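Local atomic coordinates of alpha-actinin-like protein 1 (Schizosaccharomyces pombe, PDB entry 5BVR), a protein that binds actin filaments and takes part in actin-ring formation, cytokinesis and septation, here represented by its N-terminal actin-binding domain of two calponin-homology domains. Residues Asn182-Met187 with Asp208-Asp213; Ala160-Ile165 with Gln188-Ile193. All coordinates share one frame; numbering follows the deposited sequence. Where two conformers were deposited one is given.

Interaction 1 of 2, residues Asn182-Met187 with Asp208-Asp213; sequences NHRANM and DVCDVD. With ZN (zinc ion), chain C.
His183 ND1 donates a hydrogen bond to Asp211 OD1, 2.6 Å long and nearly straight at 173°. It is a His-carboxylate pair in the second calponin-homology domain. It joins the first turn of helix 183-198 to the type II beta turn from Val209 to Val212. The carboxylate accepts through the syn lone pair of OD1. The oxygen lies in the plane of the imidazole, although the ring and carboxylate planes are 57° apart. The carboxylate charge would probably favour a protonated, positively charged imidazole.

Next to this pair, Cys210 turns its side chain to the helix. Its sulfur is anti to the backbone N (chi1 -178°) and reaches the helix backbone, with SG 3.5 Å from Arg184 CA. In one of its two conformers, Met187 CE lies 3.6 Å from Cys210 CA on the buried side.

Asn182 is the N-cap of the helix, and its OD1 accepts from Ala185 N at 3.0 Å. Asp208, just before the turn, forms a salt bridge to Arg14. Asp213 binds a zinc ion through OD1. The Arg184 chain bends at chi3 and brings one guanidinium face over Cys210 SG. Two waters sit at the guanidinium edge. One accepts from Arg184 NH2 and donates to Cys210 O. The other accepts a weak bond from Arg184 NH2 and donates to Asp211 OD2 at 2.7 Å.

Interaction 2 of 2, residues Ala160-Ile165 with Gln188-Ile193; sequences AFCALI and QLAFDI
This is a buried, apolar helix-helix contact between helix 159-168 and helix 183-198. The two short segments run in broadly the same direction, with their axes 8.7 Å apart at an angle of 41°. No hydrogen bond crosses between them.

Ala190 is at the middle of the contact. Its small side chain lets the backbones come close, with Cys162 CA 5.2 Å from Ala190 CA. Ala190 CB meets three side chains: Phe161 CB at 3.7 Å, Cys162 SG and Ile165 CD1. The Ile165 methyl CD1 also comes to 3.3 Å from Ala190 O. CG1 of Ile165 is anti to the carbonyl carbon (chi1 -67°), and the extended chi2 carries CD1 across to the opposite helix. Its other branch, CG2, touches Ile193 CG2.

Both helices belong to the core of the second calponin-homology domain, an all-helical fold. Helix 217-234 also packs here, and its Tyr223 meets the rings of both Phe161 and Phe191. Those two rings form a T-shaped pair, with planes at 81° and centroids 5.2 Å apart. Phe191 supplies the edge and Phe161 the face. An alanine in place of Phe161 would lose that face and probably leave the Phe191 edge without its aromatic partner, opening a gap beside Tyr223. Phe191 CE1 lies over the rim of the Phe161 ring, 3.7 Å from Phe161 CD2.

From the N terminus, the chain first passes through the 160-165 segment on helix 159-168. It then crosses a loop to helix 183-198, which carries the 182-187 and 188-193 segments one after the other. Interaction 2 closes the loop between helices 159-168 and 183-198. Interaction 1 closes a later loop, from the start of helix 183-198 to the turn after helix 206-209. The two loops cross, because the four segments alternate along the chain. Their centres are 11 Å apart. Asn186 O packs against Cys162 SG at 3.2 Å, and Val209 CG1 touches Phe191 CZ. Helix 183-198 thus connects the outer turn to the domain core.

Interaction 1 of 2, residues Asn182-Met187 with Asp208-Asp213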
loop_
_atom_site.group_PDB
_atom_site.type_symbol
_atom_site.label_atom_id
_atom_site.label_comp_id
_atom_site.label_asym_id
_atom_site.label_seq_id
_atom_site.Cartn_x
_atom_site.Cartn_y
_atom_site.Cartn_z
ATOM N N ASN A 182 -0.224 -16.227 -20.719
ATOM C CA ASN A 182 -1.507 -15.641 -20.340
ATOM C C ASN A 182 -1.332 -14.744 -19.129
ATOM O O ASN A 182 -1.698 -15.089 -18.012
ATOM C CB ASN A 182 -2.589 -16.690 -20.095
ATOM C CG ASN A 182 -3.991 -16.086 -20.159
ATOM O OD1 ASN A 182 -4.194 -14.875 -19.913
ATOM N ND2 ASN A 182 -4.963 -16.918 -20.516
ATOM N N HIS A 183 -0.781 -13.562 -19.382
ATOM C CA HIS A 183 -0.460 -12.626 -18.320
ATOM C C HIS A 183 -1.699 -12.274 -17.524
ATOM O O HIS A 183 -1.640 -12.196 -16.301
ATOM C CB HIS A 183 0.162 -11.369 -18.916
ATOM C CG HIS A 183 1.432 -11.629 -19.663
ATOM N ND1 HIS A 183 2.103 -10.639 -20.347
ATOM C CD2 HIS A 183 2.158 -12.759 -19.824
ATOM C CE1 HIS A 183 3.181 -11.153 -20.909
ATOM N NE2 HIS A 183 3.239 -12.439 -20.608
ATOM N N ARG A 184 -2.829 -12.047 -18.188
ATOM C CA ARG A 184 -4.021 -11.555 -17.487
ATOM C C ARG A 184 -4.617 -12.639 -16.592
ATOM O O ARG A 184 -4.964 -12.377 -15.428
ATOM C CB ARG A 184 -5.052 -11.049 -18.498
ATOM C CG ARG A 184 -6.212 -10.269 -17.851
ATOM C CD ARG A 184 -6.864 -9.286 -18.839
ATOM N NE ARG A 184 -5.875 -8.410 -19.480
ATOM C CZ ARG A 184 -5.596 -7.158 -19.116
ATOM N NH1 ARG A 184 -6.232 -6.571 -18.104
ATOM N NH2 ARG A 184 -4.669 -6.480 -19.778
ATOM N N ALA A 185 -4.716 -13.857 -17.108
ATOM C CA ALA A 185 -5.231 -14.968 -16.309
ATOM C C ALA A 185 -4.327 -15.283 -15.119
ATOM O O ALA A 185 -4.797 -15.560 -14.001
ATOM C CB ALA A 185 -5.400 -16.196 -17.182
ATOM N N ASN A 186 -3.026 -15.204 -15.331
ATOM C CA ASN A 186 -2.067 -15.497 -14.270
ATOM C C ASN A 186 -2.080 -14.415 -13.202
ATOM O O ASN A 186 -2.034 -14.707 -12.019
ATOM C CB ASN A 186 -0.684 -15.681 -14.859
ATOM C CG ASN A 186 -0.601 -16.931 -15.723
ATOM O OD1 ASN A 186 -1.470 -17.815 -15.638
ATOM N ND2 ASN A 186 0.456 -17.031 -16.514
ATOM N N MET A 187 -2.153 -13.156 -13.601
ATOM C CA MET A 187 -2.285 -12.036 -12.659
ATOM C C MET A 187 -3.536 -12.209 -11.800
ATOM O O MET A 187 -3.524 -12.042 -10.574
ATOM C CB MET A 187 -2.385 -10.699 -13.417
ATOM C CG MET A 187 -2.221 -9.447 -12.541
ATOM S SD MET A 187 -0.504 -9.126 -12.134
ATOM C CE MET A 187 0.105 -8.544 -13.725
ATOM N N ASP A 208 -4.711 -2.664 -13.657
ATOM C CA ASP A 208 -3.839 -1.567 -13.257
ATOM C C ASP A 208 -2.356 -1.893 -13.511
ATOM O O ASP A 208 -1.523 -0.999 -13.527
ATOM C CB ASP A 208 -4.013 -1.217 -11.774
ATOM C CG ASP A 208 -5.402 -0.688 -11.434
ATOM O OD1 ASP A 208 -6.056 -0.125 -12.329
ATOM O OD2 ASP A 208 -5.807 -0.827 -10.247
ATOM N N VAL A 209 -2.028 -3.166 -13.688
ATOM C CA VAL A 209 -0.623 -3.580 -13.802
ATOM C C VAL A 209 -0.368 -4.557 -14.961
ATOM O O VAL A 209 0.718 -4.523 -15.549
ATOM C CB VAL A 209 -0.090 -4.150 -12.454
ATOM C CG1 VAL A 209 -1.097 -5.035 -11.829
ATOM C CG2 VAL A 209 1.257 -4.887 -12.585
ATOM N N CYS A 210 -1.358 -5.371 -15.328
ATOM C CA CYS A 210 -1.140 -6.393 -16.368
ATOM C C CYS A 210 -0.860 -5.745 -17.728
ATOM O O CYS A 210 -1.671 -4.994 -18.272
ATOM C CB CYS A 210 -2.349 -7.312 -16.472
ATOM S SG CYS A 210 -2.129 -8.618 -17.681
ATOM N N ASP A 211 0.326 -6.045 -18.250
ATOM C CA ASP A 211 0.774 -5.534 -19.526
ATOM C C ASP A 211 0.639 -4.014 -19.664
ATOM O O ASP A 211 0.346 -3.482 -20.739
ATOM C CB ASP A 211 0.028 -6.247 -20.647
ATOM C CG ASP A 211 0.368 -7.721 -20.739
ATOM O OD1 ASP A 211 1.500 -8.110 -20.365
ATOM O OD2 ASP A 211 -0.517 -8.478 -21.191
ATOM N N VAL A 212 0.908 -3.328 -18.561
ATOM C CA VAL A 212 0.951 -1.868 -18.537
ATOM C C VAL A 212 2.373 -1.392 -18.808
ATOM O O VAL A 212 3.329 -1.818 -18.157
ATOM C CB VAL A 212 0.457 -1.355 -17.168
ATOM C CG1 VAL A 212 0.681 0.156 -17.009
ATOM C CG2 VAL A 212 -1.022 -1.723 -17.014
ATOM N N ASP A 213 2.507 -0.522 -19.794
ATOM C CA ASP A 213 3.797 -0.041 -20.220
ATOM C C ASP A 213 4.499 0.740 -19.119
ATOM O O ASP A 213 5.670 0.540 -18.877
ATOM C CB ASP A 213 3.567 0.833 -21.466
ATOM C CG ASP A 213 4.832 1.404 -22.047
ATOM O OD1 ASP A 213 5.798 0.657 -22.267
ATOM O OD2 ASP A 213 4.838 2.623 -22.319
HETATM ZN ZN ZN C . 7.240 1.504 -23.203
HETATM O O HOH W 1 -4.096 -3.909 -18.171
HETATM O O HOH W 2 -2.791 -7.644 -22.357
HETATM O O HOH W 3 8.605 -0.251 -23.558
#

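Interaction 2 of 2, residues Ala160-Ile165 with Gln188-Ile193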
loop_
_atom_site.group_PDB
_atom_site.type_symbol
_atom_site.label_atom_id
_atom_site.label_comp_id
_atom_site.label_asym_id
_atom_site.label_seq_id
_atom_site.Cartn_x
_atom_site.Cartn_y
_atom_site.Cartn_z
ATOM N N ALA A 160 5.818 -12.917 -11.543
ATOM C CA ALA A 160 6.481 -12.692 -10.251
ATOM C C ALA A 160 5.502 -12.897 -9.083
ATOM O O ALA A 160 5.852 -13.511 -8.072
ATOM C CB ALA A 160 7.139 -11.318 -10.175
ATOM N N PHE A 161 4.275 -12.379 -9.213
ATOM C CA PHE A 161 3.257 -12.589 -8.194
ATOM C C PHE A 161 2.983 -14.083 -8.037
ATOM O O PHE A 161 2.918 -14.583 -6.907
ATOM C CB PHE A 161 1.943 -11.865 -8.498
ATOM C CG PHE A 161 2.021 -10.370 -8.359
ATOM C CD1 PHE A 161 2.226 -9.783 -7.130
ATOM C CD2 PHE A 161 1.838 -9.550 -9.458
ATOM C CE1 PHE A 161 2.270 -8.392 -6.983
ATOM C CE2 PHE A 161 1.866 -8.147 -9.307
ATOM C CZ PHE A 161 2.100 -7.593 -8.073
ATOM N N CYS A 162 2.824 -14.788 -9.151
ATOM C CA CYS A 162 2.554 -16.226 -9.085
ATOM C C CYS A 162 3.706 -16.987 -8.449
ATOM O O CYS A 162 3.475 -17.907 -7.654
ATOM C CB CYS A 162 2.256 -16.811 -10.459
ATOM S SG CYS A 162 0.648 -16.303 -11.144
ATOM N N ALA A 163 4.941 -16.600 -8.765
ATOM C CA ALA A 163 6.116 -17.292 -8.235
ATOM C C ALA A 163 6.219 -17.056 -6.737
ATOM O O ALA A 163 6.558 -17.983 -5.988
ATOM C CB ALA A 163 7.367 -16.815 -8.918
ATOM N N LEU A 164 5.936 -15.832 -6.285
ATOM C CA LEU A 164 5.993 -15.556 -4.851
ATOM C C LEU A 164 5.039 -16.459 -4.098
ATOM O O LEU A 164 5.387 -16.999 -3.063
ATOM C CB LEU A 164 5.651 -14.096 -4.576
ATOM C CG LEU A 164 6.757 -13.066 -4.758
ATOM C CD1 LEU A 164 6.186 -11.665 -4.521
ATOM C CD2 LEU A 164 7.922 -13.300 -3.831
ATOM N N ILE A 165 3.826 -16.610 -4.615
ATOM C CA ILE A 165 2.821 -17.443 -3.973
ATOM C C ILE A 165 3.254 -18.906 -4.007
ATOM O O ILE A 165 3.217 -19.601 -2.984
ATOM C CB ILE A 165 1.456 -17.286 -4.649
ATOM C CG1 ILE A 165 0.942 -15.865 -4.401
ATOM C CG2 ILE A 165 0.462 -18.297 -4.095
ATOM C CD1 ILE A 165 -0.274 -15.516 -5.212
ATOM N N GLN A 188 -4.648 -12.488 -12.461
ATOM C CA GLN A 188 -5.921 -12.651 -11.769
ATOM C C GLN A 188 -5.833 -13.809 -10.772
ATOM O O GLN A 188 -6.283 -13.698 -9.624
ATOM C CB GLN A 188 -7.018 -12.912 -12.796
ATOM C CG GLN A 188 -8.409 -13.035 -12.202
ATOM C CD GLN A 188 -8.931 -11.714 -11.698
ATOM O OE1 GLN A 188 -9.028 -10.749 -12.455
ATOM N NE2 GLN A 188 -9.261 -11.656 -10.410
ATOM N N LEU A 189 -5.237 -14.911 -11.202
ATOM C CA LEU A 189 -5.057 -16.080 -10.336
ATOM C C LEU A 189 -4.289 -15.705 -9.062
ATOM O O LEU A 189 -4.736 -15.994 -7.942
ATOM C CB LEU A 189 -4.318 -17.184 -11.103
ATOM C CG LEU A 189 -4.155 -18.504 -10.361
ATOM C CD1 LEU A 189 -5.491 -19.208 -10.196
ATOM C CD2 LEU A 189 -3.152 -19.388 -11.100
ATOM N N ALA A 190 -3.146 -15.049 -9.237
ATOM C CA ALA A 190 -2.330 -14.653 -8.098
ATOM C C ALA A 190 -3.112 -13.740 -7.162
ATOM O O ALA A 190 -3.124 -13.964 -5.951
ATOM C CB ALA A 190 -1.056 -13.971 -8.559
ATOM N N PHE A 191 -3.750 -12.703 -7.689
ATOM C CA PHE A 191 -4.464 -11.767 -6.834
ATOM C C PHE A 191 -5.576 -12.486 -6.073
ATOM O O PHE A 191 -5.801 -12.184 -4.896
ATOM C CB PHE A 191 -5.053 -10.615 -7.645
ATOM C CG PHE A 191 -4.033 -9.658 -8.207
ATOM C CD1 PHE A 191 -2.657 -9.873 -8.088
ATOM C CD2 PHE A 191 -4.465 -8.507 -8.848
ATOM C CE1 PHE A 191 -1.749 -8.935 -8.624
ATOM C CE2 PHE A 191 -3.568 -7.603 -9.373
ATOM C CZ PHE A 191 -2.216 -7.818 -9.248
ATOM N N ASP A 192 -6.258 -13.416 -6.738
ATOM C CA ASP A 192 -7.370 -14.154 -6.122
ATOM C C ASP A 192 -6.870 -15.085 -5.018
ATOM O O ASP A 192 -7.425 -15.127 -3.918
ATOM C CB ASP A 192 -8.094 -14.994 -7.174
ATOM C CG ASP A 192 -8.946 -14.177 -8.116
ATOM O OD1 ASP A 192 -9.182 -12.985 -7.847
ATOM O OD2 ASP A 192 -9.395 -14.753 -9.143
ATOM N N ILE A 193 -5.824 -15.836 -5.307
ATOM C CA ILE A 193 -5.278 -16.759 -4.325
ATOM C C ILE A 193 -4.704 -16.005 -3.125
ATOM O O ILE A 193 -4.958 -16.379 -1.976
ATOM C CB ILE A 193 -4.228 -17.665 -4.948
ATOM C CG1 ILE A 193 -4.893 -18.615 -5.946
ATOM C CG2 ILE A 193 -3.503 -18.462 -3.884
ATOM C CD1 ILE A 193 -3.906 -19.396 -6.787
#